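Local coordinates for protein succinate-semialdehyde dehydrogenase (Synechococcus sp., PDB 4ITA) that oxidises succinic semialdehyde to succinate, probably with NADP+ as electron acceptor, as a member of the aldehyde dehydrogenase family, at residues Ala6-Thr11 with Ala339-Pro344; Ala128-Asn133 with Thr205-Glu210; Gly233-Val238 with Ser263-Lys268. One frame throughout, in Å; residues are numbered along the deposited sequence.

Contact 1: Ala6-Thr11 with Ala339-Pro344. With EDO (1,2-ethanediol), chain G.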
loop_
_atom_site.group_PDB
_atom_site.type_symbol
_atom_site.label_atom_id
_atom_site.label_comp_id
_atom_site.label_asym_id
_atom_site.label_seq_id
_atom_site.Cartn_x
_atom_site.Cartn_y
_atom_site.Cartn_z
ATOM N N ALA A 6 -6.797 29.287 11.346
ATOM C CA ALA A 6 -7.347 30.599 11.069
ATOM C C ALA A 6 -7.505 30.853 9.582
ATOM O O ALA A 6 -6.764 30.311 8.754
ATOM C CB ALA A 6 -6.458 31.680 11.689
ATOM N N THR A 7 -8.491 31.676 9.250
ATOM C CA THR A 7 -8.579 32.249 7.916
ATOM C C THR A 7 -7.750 33.522 7.904
ATOM O O THR A 7 -8.069 34.479 8.612
ATOM C CB THR A 7 -10.027 32.597 7.528
ATOM O OG1 THR A 7 -10.846 31.422 7.590
ATOM C CG2 THR A 7 -10.086 33.193 6.116
ATOM N N ILE A 8 -6.673 33.511 7.127
ATOM C CA ILE A 8 -5.887 34.709 6.882
ATOM C C ILE A 8 -5.876 34.948 5.381
ATOM O O ILE A 8 -5.317 34.152 4.622
ATOM C CB ILE A 8 -4.456 34.576 7.412
ATOM C CG1 ILE A 8 -4.479 34.270 8.912
ATOM C CG2 ILE A 8 -3.672 35.856 7.138
ATOM C CD1 ILE A 8 -3.117 33.971 9.511
ATOM N N ASN A 9 -6.528 36.023 4.953
ATOM C CA ASN A 9 -6.680 36.328 3.533
ATOM C C ASN A 9 -5.331 36.691 2.914
ATOM O O ASN A 9 -4.749 37.713 3.262
ATOM C CB ASN A 9 -7.675 37.480 3.366
ATOM C CG ASN A 9 -8.097 37.695 1.927
ATOM O OD1 ASN A 9 -7.330 37.455 0.995
ATOM N ND2 ASN A 9 -9.325 38.160 1.736
ATOM N N PRO A 10 -4.826 35.859 1.985
ATOM C CA PRO A 10 -3.484 36.104 1.439
ATOM C C PRO A 10 -3.409 37.296 0.488
ATOM O O PRO A 10 -2.305 37.733 0.173
ATOM C CB PRO A 10 -3.173 34.804 0.688
ATOM C CG PRO A 10 -4.514 34.300 0.260
ATOM C CD PRO A 10 -5.435 34.639 1.418
ATOM N N THR A 11 -4.551 37.809 0.041
ATOM C CA THR A 11 -4.565 38.996 -0.810
ATOM C C THR A 11 -4.307 40.265 0.007
ATOM O O THR A 11 -3.695 41.217 -0.487
ATOM C CB THR A 11 -5.888 39.089 -1.601
ATOM O OG1 THR A 11 -5.998 37.940 -2.447
ATOM C CG2 THR A 11 -5.941 40.346 -2.469
ATOM N N ALA A 339 0.574 44.871 -0.815
ATOM C CA ALA A 339 -0.106 44.073 0.194
ATOM C C ALA A 339 -0.426 42.688 -0.353
ATOM O O ALA A 339 -0.752 42.534 -1.530
ATOM C CB ALA A 339 -1.381 44.767 0.647
ATOM N N GLY A 340 -0.333 41.690 0.514
ATOM C CA GLY A 340 -0.604 40.322 0.112
ATOM C C GLY A 340 0.662 39.598 -0.293
ATOM O O GLY A 340 1.683 40.224 -0.587
ATOM N N TYR A 341 0.598 38.274 -0.330
ATOM C CA TYR A 341 1.797 37.460 -0.520
ATOM C C TYR A 341 2.142 37.248 -1.998
ATOM O O TYR A 341 2.260 36.109 -2.455
ATOM C CB TYR A 341 1.635 36.109 0.185
ATOM C CG TYR A 341 1.106 36.201 1.598
ATOM C CD1 TYR A 341 1.620 37.127 2.500
ATOM C CD2 TYR A 341 0.077 35.369 2.026
ATOM C CE1 TYR A 341 1.128 37.213 3.791
ATOM C CE2 TYR A 341 -0.418 35.448 3.311
ATOM C CZ TYR A 341 0.111 36.367 4.188
ATOM O OH TYR A 341 -0.386 36.443 5.469
ATOM N N PHE A 342 2.316 38.344 -2.732
ATOM C CA PHE A 342 2.478 38.289 -4.179
ATOM C C PHE A 342 3.914 38.025 -4.613
ATOM O O PHE A 342 4.849 38.692 -4.160
ATOM C CB PHE A 342 1.959 39.576 -4.829
ATOM C CG PHE A 342 0.457 39.665 -4.887
ATOM C CD1 PHE A 342 -0.260 40.289 -3.874
ATOM C CD2 PHE A 342 -0.236 39.131 -5.960
ATOM C CE1 PHE A 342 -1.642 40.370 -3.931
ATOM C CE2 PHE A 342 -1.614 39.203 -6.024
ATOM C CZ PHE A 342 -2.320 39.827 -5.006
ATOM N N TYR A 343 4.066 37.037 -5.489
ATOM C CA TYR A 343 5.332 36.736 -6.154
ATOM C C TYR A 343 5.049 36.605 -7.651
ATOM O O TYR A 343 4.104 35.925 -8.045
ATOM C CB TYR A 343 5.937 35.441 -5.604
ATOM C CG TYR A 343 7.412 35.317 -5.886
ATOM C CD1 TYR A 343 8.350 35.806 -4.987
ATOM C CD2 TYR A 343 7.873 34.734 -7.056
ATOM C CE1 TYR A 343 9.702 35.717 -5.239
ATOM C CE2 TYR A 343 9.230 34.643 -7.320
ATOM C CZ TYR A 343 10.136 35.133 -6.408
ATOM O OH TYR A 343 11.482 35.032 -6.674
ATOM N N PRO A 344 5.847 37.277 -8.497
ATOM C CA PRO A 344 5.534 37.339 -9.928
ATOM C C PRO A 344 5.982 36.098 -10.693
ATOM O O PRO A 344 6.898 35.400 -10.250
ATOM C CB PRO A 344 6.362 38.539 -10.394
ATOM C CG PRO A 344 7.569 38.477 -9.532
ATOM C CD PRO A 344 7.061 38.039 -8.174
HETATM C C1 EDO G . 3.261 40.400 2.962
HETATM O O1 EDO G . 3.938 40.157 1.722
HETATM C C2 EDO G . 2.319 41.590 2.804
HETATM O O2 EDO G . 2.936 42.557 1.946
#
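Pro10 and Thr11 meet Gly340 and Tyr341 in a loop-to-loop contact at the periphery of the fold, where the chain leaving the N-terminal strand 6-8 touches the loop between strands 328-331 and 346-349. One backbone hydrogen bond anchors it: Tyr341 N donates to Pro10 O over 3.0 Å, with an N-H...O angle of 155°. The same oxygen lies over one face of the Tyr341 ring. With its CG anti to the carbonyl carbon (chi1 -47°), that ring turns back along the other segment, so that CD2 rests 3.6 Å from Pro10 CB and OH arrives 3.7 Å from Ile8 CG2, the Ile8 and Tyr341 side chains crossing at about a right angle. With an alanine here, Pro10 and Ile8 would probably lose the ring packed against them and a gap would open between the loops. Gly340 runs close to Thr11, its CA 3.3 Å from Thr11 O in a bent CA-H...O contact; a CB at this position would clash with that oxygen. Phe342 offers its edge to Thr11 O, the nearest atom being CE1 at 4.1 Å. Within 6-11, an Asx turn, Thr11 N to Asn9 OD1 (3.0 Å), shapes the chain, while Tyr341 centres an inverse gamma turn. Beyond the two loops, Thr11 packs on Pro296 and Pro305, and Tyr341 on Glu309 of helix 309-325. Neutral carbonyls meet one N-H, a glycine CA and aromatic rings, which implies that backbone shape and ring packing hold these loops, with no paired charges across them.

Contact 2: Ala128-Asn133 with Thr205-Glu210; sequences AVMPWN and TLTGSE. With NDP (NADPH dihydro-nicotinamide-adenine-dinucleotide phosphate), chain C; EDO (1,2-ethanediol), chain M.
Thr205 pairs with Ala128 where two neighbouring parallel strands, 201-207 and 115-129, run out into the cofactor site of the Rossmann-type domain. Thr205 O takes the N-H of Val129 (2.9 Å), and its CG2 packs on Ala128 CB on one face of the sheet. On the other face Leu206 brings CD1 to within 3.6 Å of Val129 CG1, a branch that also reaches the ribose oxygen O4B of NADPH. Thr207 N then closes the ladder on Val129 O at 3.0 Å, with an N-H...O angle of 163°. The threonine side chain divides its work. Its OG1 (chi1 -61°) lies beside the thioether of Met130, which leaves CG2 anti to the backbone N. From there Thr207 CG2 meets NDP C2N, in the nicotinamide ring, at 3.4 Å. Pro131 lays its CD against Thr207 O (3.2 Å) as the first segment turns off. At Gly208 the cofactor passes so near that a CB would be crowded by C5B. Ser209, at the N-cap position of helix 210-222, grips the phosphate oxygen O1A twice, from N and from OG at 2.6 Å. Glu210, reaching Arg432 through a salt bridge, points its own N-H at an ethanediol oxygen, O2, 3.1 Å away.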
loop_
_atom_site.group_PDB
_atom_site.type_symbol
_atom_site.label_atom_id
_atom_site.label_comp_id
_atom_site.label_asym_id
_atom_site.label_seq_id
_atom_site.Cartn_x
_atom_site.Cartn_y
_atom_site.Cartn_z
ATOM N N ALA A 128 -7.741 11.132 6.674
ATOM C CA ALA A 128 -7.166 11.864 5.552
ATOM C C ALA A 128 -6.540 13.169 6.022
ATOM O O ALA A 128 -7.172 13.951 6.735
ATOM C CB ALA A 128 -8.212 12.146 4.525
ATOM N N VAL A 129 -5.305 13.405 5.599
ATOM C CA VAL A 129 -4.601 14.654 5.860
ATOM C C VAL A 129 -4.400 15.343 4.518
ATOM O O VAL A 129 -3.813 14.763 3.595
ATOM C CB VAL A 129 -3.241 14.406 6.539
ATOM C CG1 VAL A 129 -2.461 15.716 6.682
ATOM C CG2 VAL A 129 -3.443 13.749 7.896
ATOM N N MET A 130 -4.909 16.567 4.401
ATOM C CA MET A 130 -5.005 17.246 3.106
ATOM C C MET A 130 -4.360 18.632 3.113
ATOM O O MET A 130 -4.232 19.255 4.161
ATOM C CB MET A 130 -6.473 17.346 2.677
ATOM C CG MET A 130 -7.094 15.987 2.333
ATOM S SD MET A 130 -6.484 15.203 0.799
ATOM C CE MET A 130 -6.215 13.515 1.347
ATOM N N PRO A 131 -3.944 19.120 1.933
ATOM C CA PRO A 131 -3.259 20.411 1.828
ATOM C C PRO A 131 -4.166 21.556 1.366
ATOM O O PRO A 131 -5.268 21.328 0.859
ATOM C CB PRO A 131 -2.205 20.134 0.760
ATOM C CG PRO A 131 -2.936 19.260 -0.190
ATOM C CD PRO A 131 -3.829 18.357 0.673
ATOM N N TRP A 132 -3.686 22.790 1.516
ATOM C CA TRP A 132 -4.496 23.945 1.165
ATOM C C TRP A 132 -4.586 24.216 -0.338
ATOM O O TRP A 132 -5.398 25.031 -0.746
ATOM C CB TRP A 132 -4.017 25.210 1.902
ATOM C CG TRP A 132 -2.536 25.451 1.794
ATOM C CD1 TRP A 132 -1.607 25.247 2.774
ATOM C CD2 TRP A 132 -1.808 25.932 0.649
ATOM N NE1 TRP A 132 -0.357 25.570 2.318
ATOM C CE2 TRP A 132 -0.450 25.985 1.018
ATOM C CE3 TRP A 132 -2.174 26.329 -0.640
ATOM C CZ2 TRP A 132 0.548 26.413 0.135
ATOM C CZ3 TRP A 132 -1.173 26.741 -1.523
ATOM C CH2 TRP A 132 0.167 26.780 -1.127
ATOM N N ASN A 133 -3.768 23.567 -1.168
ATOM C CA ASN A 133 -3.678 24.033 -2.559
ATOM C C ASN A 133 -4.889 23.738 -3.439
ATOM O O ASN A 133 -5.221 24.530 -4.319
ATOM C CB ASN A 133 -2.350 23.650 -3.230
ATOM C CG ASN A 133 -2.232 22.178 -3.526
ATOM O OD1 ASN A 133 -2.787 21.330 -2.822
ATOM N ND2 ASN A 133 -1.494 21.857 -4.583
ATOM N N THR A 205 -4.419 8.342 4.696
ATOM C CA THR A 205 -3.985 8.873 3.418
ATOM C C THR A 205 -3.538 10.321 3.611
ATOM O O THR A 205 -4.139 11.079 4.390
ATOM C CB THR A 205 -5.107 8.735 2.363
ATOM O OG1 THR A 205 -4.600 9.067 1.068
ATOM C CG2 THR A 205 -6.307 9.604 2.690
ATOM N N LEU A 206 -2.457 10.700 2.940
ATOM C CA LEU A 206 -1.977 12.072 3.030
ATOM C C LEU A 206 -1.592 12.595 1.665
ATOM O O LEU A 206 -0.907 11.914 0.892
ATOM C CB LEU A 206 -0.783 12.181 3.989
ATOM C CG LEU A 206 -0.208 13.582 4.227
ATOM C CD1 LEU A 206 0.311 13.734 5.655
ATOM C CD2 LEU A 206 0.933 13.919 3.247
ATOM N N THR A 207 -2.045 13.812 1.381
ATOM C CA THR A 207 -1.573 14.597 0.252
ATOM C C THR A 207 -0.871 15.815 0.841
ATOM O O THR A 207 -1.432 16.519 1.685
ATOM C CB THR A 207 -2.745 15.011 -0.652
ATOM O OG1 THR A 207 -3.382 13.827 -1.153
ATOM C CG2 THR A 207 -2.254 15.856 -1.820
ATOM N N GLY A 208 0.370 16.048 0.439
ATOM C CA GLY A 208 1.166 17.079 1.078
ATOM C C GLY A 208 2.642 16.968 0.773
ATOM O O GLY A 208 3.037 16.358 -0.217
ATOM N N SER A 209 3.452 17.570 1.632
ATOM C CA SER A 209 4.896 17.583 1.453
ATOM C C SER A 209 5.534 16.331 2.041
ATOM O O SER A 209 4.916 15.598 2.824
ATOM C CB SER A 209 5.489 18.808 2.140
ATOM O OG SER A 209 5.467 18.626 3.546
ATOM N N GLU A 210 6.792 16.100 1.687
ATOM C CA GLU A 210 7.503 14.931 2.178
ATOM C C GLU A 210 7.610 14.824 3.703
ATOM O O GLU A 210 7.399 13.740 4.240
ATOM C CB GLU A 210 8.885 14.800 1.534
ATOM C CG GLU A 210 9.566 13.507 1.931
ATOM C CD GLU A 210 10.844 13.253 1.174
ATOM O OE1 GLU A 210 10.973 13.749 0.034
ATOM O OE2 GLU A 210 11.721 12.556 1.729
HETATM P PA NDP C . 2.354 20.405 4.163
HETATM O O1A NDP C . 2.906 19.012 4.069
HETATM O O2A NDP C . 3.066 21.438 4.992
HETATM O O5B NDP C . 0.853 20.315 4.710
HETATM C C5B NDP C . -0.105 19.400 4.163
HETATM C C4B NDP C . -1.002 18.836 5.261
HETATM O O4B NDP C . -0.205 18.048 6.149
HETATM C C3B NDP C . -1.639 19.908 6.138
HETATM O O3B NDP C . -2.907 19.426 6.604
HETATM C C2B NDP C . -0.677 20.001 7.306
HETATM O O2B NDP C . -1.274 20.494 8.498
HETATM C C1B NDP C . -0.352 18.543 7.482
HETATM N N9A NDP C . 0.921 18.262 8.161
HETATM C C8A NDP C . 2.093 18.920 8.055
HETATM N N7A NDP C . 3.037 18.318 8.816
HETATM C C5A NDP C . 2.467 17.250 9.396
HETATM C C6A NDP C . 2.879 16.179 10.316
HETATM N N6A NDP C . 4.147 16.134 10.772
HETATM N N1A NDP C . 1.952 15.268 10.669
HETATM C C2A NDP C . 0.691 15.301 10.216
HETATM N N3A NDP C . 0.240 16.249 9.380
HETATM C C4A NDP C . 1.075 17.218 8.955
HETATM O O3 NDP C . 2.187 20.851 2.608
HETATM P PN NDP C . 2.311 22.274 1.834
HETATM O O1N NDP C . 3.479 23.088 2.345
HETATM O O2N NDP C . 0.932 22.869 1.773
HETATM O O5D NDP C . 2.699 21.769 0.355
HETATM C C5D NDP C . 1.772 21.016 -0.416
HETATM C C4D NDP C . 2.458 19.785 -0.979
HETATM O O4D NDP C . 1.472 18.831 -1.402
HETATM C C3D NDP C . 3.302 20.082 -2.202
HETATM O O3D NDP C . 4.540 19.367 -2.134
HETATM C C2D NDP C . 2.401 19.592 -3.319
HETATM O O2D NDP C . 3.165 19.307 -4.492
HETATM C C1D NDP C . 1.800 18.344 -2.706
HETATM N N1N NDP C . 0.602 17.942 -3.454
HETATM C C2N NDP C . 0.429 16.660 -3.818
HETATM C C3N NDP C . -0.412 16.348 -4.886
HETATM C C7N NDP C . -0.655 14.927 -5.302
HETATM O O7N NDP C . -1.812 14.576 -5.525
HETATM N N7N NDP C . 0.371 14.089 -5.427
HETATM C C4N NDP C . -1.101 17.435 -5.675
HETATM C C5N NDP C . -1.198 18.643 -4.865
HETATM C C6N NDP C . -0.341 18.848 -3.787
HETATM P P2B NDP C . -1.065 22.013 8.979
HETATM O O1X NDP C . -1.849 22.045 10.260
HETATM O O2X NDP C . 0.418 22.203 9.190
HETATM O O3X NDP C . -1.634 22.920 7.931
HETATM C C1 EDO M . 7.596 17.781 -1.870
HETATM O O1 EDO M . 7.087 16.509 -1.439
HETATM C C2 EDO M . 8.846 18.111 -1.061
HETATM O O2 EDO M . 8.534 18.207 0.332
#

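Contact 3: Gly233-Val238 with Ser263-Lys268; sequences GSDPFV and SCIAAK. With NDP (NADPH dihydro-nicotinamide-adenine-dinucleotide phosphate), chain C.
The Phe237 ring meets Ala267 obliquely, CD2 lying 3.7 Å from Ala267 CB, and also packs against the rings of Trp394 and Phe270, their planes inclined to it by about 35° and 45°. The second flat group, the Asp235 carboxylate, lies alongside Ile265, both side chains pointing the same way: OD2 comes 3.4 Å from Ile265 CA and receives a short bond from a water, which also donates to Ile265 O and so bridges the segments. OD1 accepts from Gly390 N, so both carboxylate oxygens have partners. The third is the dihydronicotinamide ring, whose C4N is covalently bonded to Cys264 SG at 1.9 Å, the sulfur standing out of the ring plane.

The backbones are joined by Lys268 N donating to Asp235 O (3.0 Å). Lys268 then sends its chain back along the other segment, bending at its last torsion (chi4 86°). There NZ donates to Gly233 O at 3.0 Å, from above that carbonyl's plane, and to Ser263 O at 2.9 Å, in plane. A water accepts from NZ and from Asp235 N and donates to Cys264 O and Ala266 O; NZ also forms a salt bridge with Glu361, which in turn hydrogen-bonds NADPH. This network probably fixes the turn 263-266 that carries Cys264.

Strands 235-239 and 267-273, linked through helix 245-257, form a beta-alpha-beta unit. The cysteine ahead of its second strand is probably the nucleophile, as in other aldehyde dehydrogenases, and its bond to the cofactor is consistent with cofactor-dependent protection from oxidation.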
loop_
_atom_site.group_PDB
_atom_site.type_symbol
_atom_site.label_atom_id
_atom_site.label_comp_id
_atom_site.label_asym_id
_atom_site.label_seq_id
_atom_site.Cartn_x
_atom_site.Cartn_y
_atom_site.Cartn_z
ATOM N N GLY A 233 6.124 17.245 -6.580
ATOM C CA GLY A 233 6.886 16.874 -7.757
ATOM C C GLY A 233 7.712 18.024 -8.289
ATOM O O GLY A 233 7.573 19.168 -7.866
ATOM N N SER A 234 8.598 17.713 -9.224
ATOM C CA SER A 234 9.265 18.744 -10.008
ATOM C C SER A 234 9.168 18.293 -11.455
ATOM O O SER A 234 10.165 17.932 -12.097
ATOM C CB SER A 234 10.717 18.925 -9.561
ATOM O OG SER A 234 11.310 20.001 -10.276
ATOM N N ASP A 235 7.944 18.288 -11.961
ATOM C CA ASP A 235 7.653 17.626 -13.219
ATOM C C ASP A 235 8.372 18.287 -14.385
ATOM O O ASP A 235 8.384 19.512 -14.495
ATOM C CB ASP A 235 6.152 17.645 -13.501
ATOM C CG ASP A 235 5.338 16.791 -12.537
ATOM O OD1 ASP A 235 5.878 16.238 -11.549
ATOM O OD2 ASP A 235 4.122 16.679 -12.797
ATOM N N PRO A 236 8.944 17.476 -15.283
ATOM C CA PRO A 236 9.551 18.017 -16.499
ATOM C C PRO A 236 8.494 18.322 -17.562
ATOM O O PRO A 236 7.429 17.699 -17.613
ATOM C CB PRO A 236 10.450 16.873 -16.959
ATOM C CG PRO A 236 9.721 15.650 -16.509
ATOM C CD PRO A 236 9.110 16.013 -15.191
ATOM N N PHE A 237 8.800 19.320 -18.386
ATOM C CA PHE A 237 7.992 19.682 -19.539
ATOM C C PHE A 237 9.003 19.733 -20.681
ATOM O O PHE A 237 9.777 20.693 -20.807
ATOM C CB PHE A 237 7.334 21.045 -19.289
ATOM C CG PHE A 237 6.250 21.418 -20.278
ATOM C CD1 PHE A 237 6.561 22.086 -21.455
ATOM C CD2 PHE A 237 4.916 21.154 -20.000
ATOM C CE1 PHE A 237 5.560 22.458 -22.340
ATOM C CE2 PHE A 237 3.912 21.513 -20.888
ATOM C CZ PHE A 237 4.239 22.171 -22.062
ATOM N N VAL A 238 9.039 18.663 -21.465
ATOM C CA VAL A 238 10.077 18.457 -22.465
ATOM C C VAL A 238 9.550 18.842 -23.831
ATOM O O VAL A 238 8.482 18.389 -24.234
ATOM C CB VAL A 238 10.531 16.982 -22.482
ATOM C CG1 VAL A 238 11.707 16.821 -23.422
ATOM C CG2 VAL A 238 10.923 16.506 -21.077
ATOM N N SER A 263 0.908 23.792 -7.616
ATOM C CA SER A 263 0.367 22.489 -7.960
ATOM C C SER A 263 1.463 21.460 -7.988
ATOM O O SER A 263 2.567 21.706 -8.484
ATOM C CB SER A 263 -0.321 22.504 -9.316
ATOM O OG SER A 263 -0.737 21.182 -9.636
ATOM N N CYS A 264 1.152 20.285 -7.474
ATOM C CA CYS A 264 2.072 19.167 -7.495
ATOM C C CYS A 264 2.461 18.743 -8.915
ATOM O O CYS A 264 3.555 18.227 -9.122
ATOM C CB CYS A 264 1.450 17.990 -6.742
ATOM S SG CYS A 264 -0.194 17.506 -7.346
ATOM N N ILE A 265 1.553 18.947 -9.870
ATOM C CA ILE A 265 1.787 18.582 -11.268
ATOM C C ILE A 265 1.942 19.810 -12.160
ATOM O O ILE A 265 1.712 19.741 -13.370
ATOM C CB ILE A 265 0.673 17.661 -11.846
ATOM C CG1 ILE A 265 -0.716 18.246 -11.568
ATOM C CG2 ILE A 265 0.790 16.240 -11.291
ATOM C CD1 ILE A 265 -1.869 17.511 -12.258
ATOM N N ALA A 266 2.344 20.929 -11.570
ATOM C CA ALA A 266 2.791 22.055 -12.369
ATOM C C ALA A 266 3.962 21.603 -13.235
ATOM O O ALA A 266 4.753 20.733 -12.838
ATOM C CB ALA A 266 3.226 23.198 -11.481
ATOM N N ALA A 267 4.083 22.200 -14.417
ATOM C CA ALA A 267 5.319 22.097 -15.186
ATOM C C ALA A 267 6.366 22.946 -14.464
ATOM O O ALA A 267 6.249 24.169 -14.433
ATOM C CB ALA A 267 5.102 22.615 -16.594
ATOM N N LYS A 268 7.373 22.310 -13.875
ATOM C CA LYS A 268 8.358 23.044 -13.081
ATOM C C LYS A 268 9.724 23.202 -13.760
ATOM O O LYS A 268 10.399 24.213 -13.571
ATOM C CB LYS A 268 8.497 22.433 -11.678
ATOM C CG LYS A 268 7.173 22.362 -10.917
ATOM C CD LYS A 268 7.357 22.368 -9.399
ATOM C CE LYS A 268 6.003 22.419 -8.671
ATOM N NZ LYS A 268 5.377 21.070 -8.458
HETATM P PA NDP C . 2.354 20.405 4.163
HETATM O O1A NDP C . 2.906 19.012 4.069
HETATM O O2A NDP C . 3.066 21.438 4.992
HETATM O O5B NDP C . 0.853 20.315 4.710
HETATM C C5B NDP C . -0.105 19.400 4.163
HETATM C C4B NDP C . -1.002 18.836 5.261
HETATM O O4B NDP C . -0.205 18.048 6.149
HETATM C C3B NDP C . -1.639 19.908 6.138
HETATM O O3B NDP C . -2.907 19.426 6.604
HETATM C C2B NDP C . -0.677 20.001 7.306
HETATM O O2B NDP C . -1.274 20.494 8.498
HETATM C C1B NDP C . -0.352 18.543 7.482
HETATM N N9A NDP C . 0.921 18.262 8.161
HETATM C C8A NDP C . 2.093 18.920 8.055
HETATM N N7A NDP C . 3.037 18.318 8.816
HETATM C C5A NDP C . 2.467 17.250 9.396
HETATM C C6A NDP C . 2.879 16.179 10.316
HETATM N N6A NDP C . 4.147 16.134 10.772
HETATM N N1A NDP C . 1.952 15.268 10.669
HETATM C C2A NDP C . 0.691 15.301 10.216
HETATM N N3A NDP C . 0.240 16.249 9.380
HETATM C C4A NDP C . 1.075 17.218 8.955
HETATM O O3 NDP C . 2.187 20.851 2.608
HETATM P PN NDP C . 2.311 22.274 1.834
HETATM O O1N NDP C . 3.479 23.088 2.345
HETATM O O2N NDP C . 0.932 22.869 1.773
HETATM O O5D NDP C . 2.699 21.769 0.355
HETATM C C5D NDP C . 1.772 21.016 -0.416
HETATM C C4D NDP C . 2.458 19.785 -0.979
HETATM O O4D NDP C . 1.472 18.831 -1.402
HETATM C C3D NDP C . 3.302 20.082 -2.202
HETATM O O3D NDP C . 4.540 19.367 -2.134
HETATM C C2D NDP C . 2.401 19.592 -3.319
HETATM O O2D NDP C . 3.165 19.307 -4.492
HETATM C C1D NDP C . 1.800 18.344 -2.706
HETATM N N1N NDP C . 0.602 17.942 -3.454
HETATM C C2N NDP C . 0.429 16.660 -3.818
HETATM C C3N NDP C . -0.412 16.348 -4.886
HETATM C C7N NDP C . -0.655 14.927 -5.302
HETATM O O7N NDP C . -1.812 14.576 -5.525
HETATM N N7N NDP C . 0.371 14.089 -5.427
HETATM C C4N NDP C . -1.101 17.435 -5.675
HETATM C C5N NDP C . -1.198 18.643 -4.865
HETATM C C6N NDP C . -0.341 18.848 -3.787
HETATM P P2B NDP C . -1.065 22.013 8.979
HETATM O O1X NDP C . -1.849 22.045 10.260
HETATM O O2X NDP C . 0.418 22.203 9.190
HETATM O O3X NDP C . -1.634 22.920 7.931
HETATM O O HOH W 1 5.554 19.342 -10.663
HETATM O O HOH W 2 3.316 17.987 -14.913
#

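How the contacts relate
Contact 1 ties the N-terminal strand 6-8 and the turn after it to the loop ahead of strand 346-349; its ends lie 328 residues apart, so the other two fall within its long loop. Inside it, contact 2 comes first, bringing strand 115-129 beside strand 201-207 across 71 intervening residues. It is finished before contact 3 begins, which joins strands 235-239 and 267-273 in the other large sheet across a short helical connection; the two stand in series and none of the loops cross. Their centres are about 17 Å apart, yet Asn133 ND2 touches Ser263 CA at 3.9 Å, and contacts 2 and 3 both reach the same NADPH. Contact 1 touches neither.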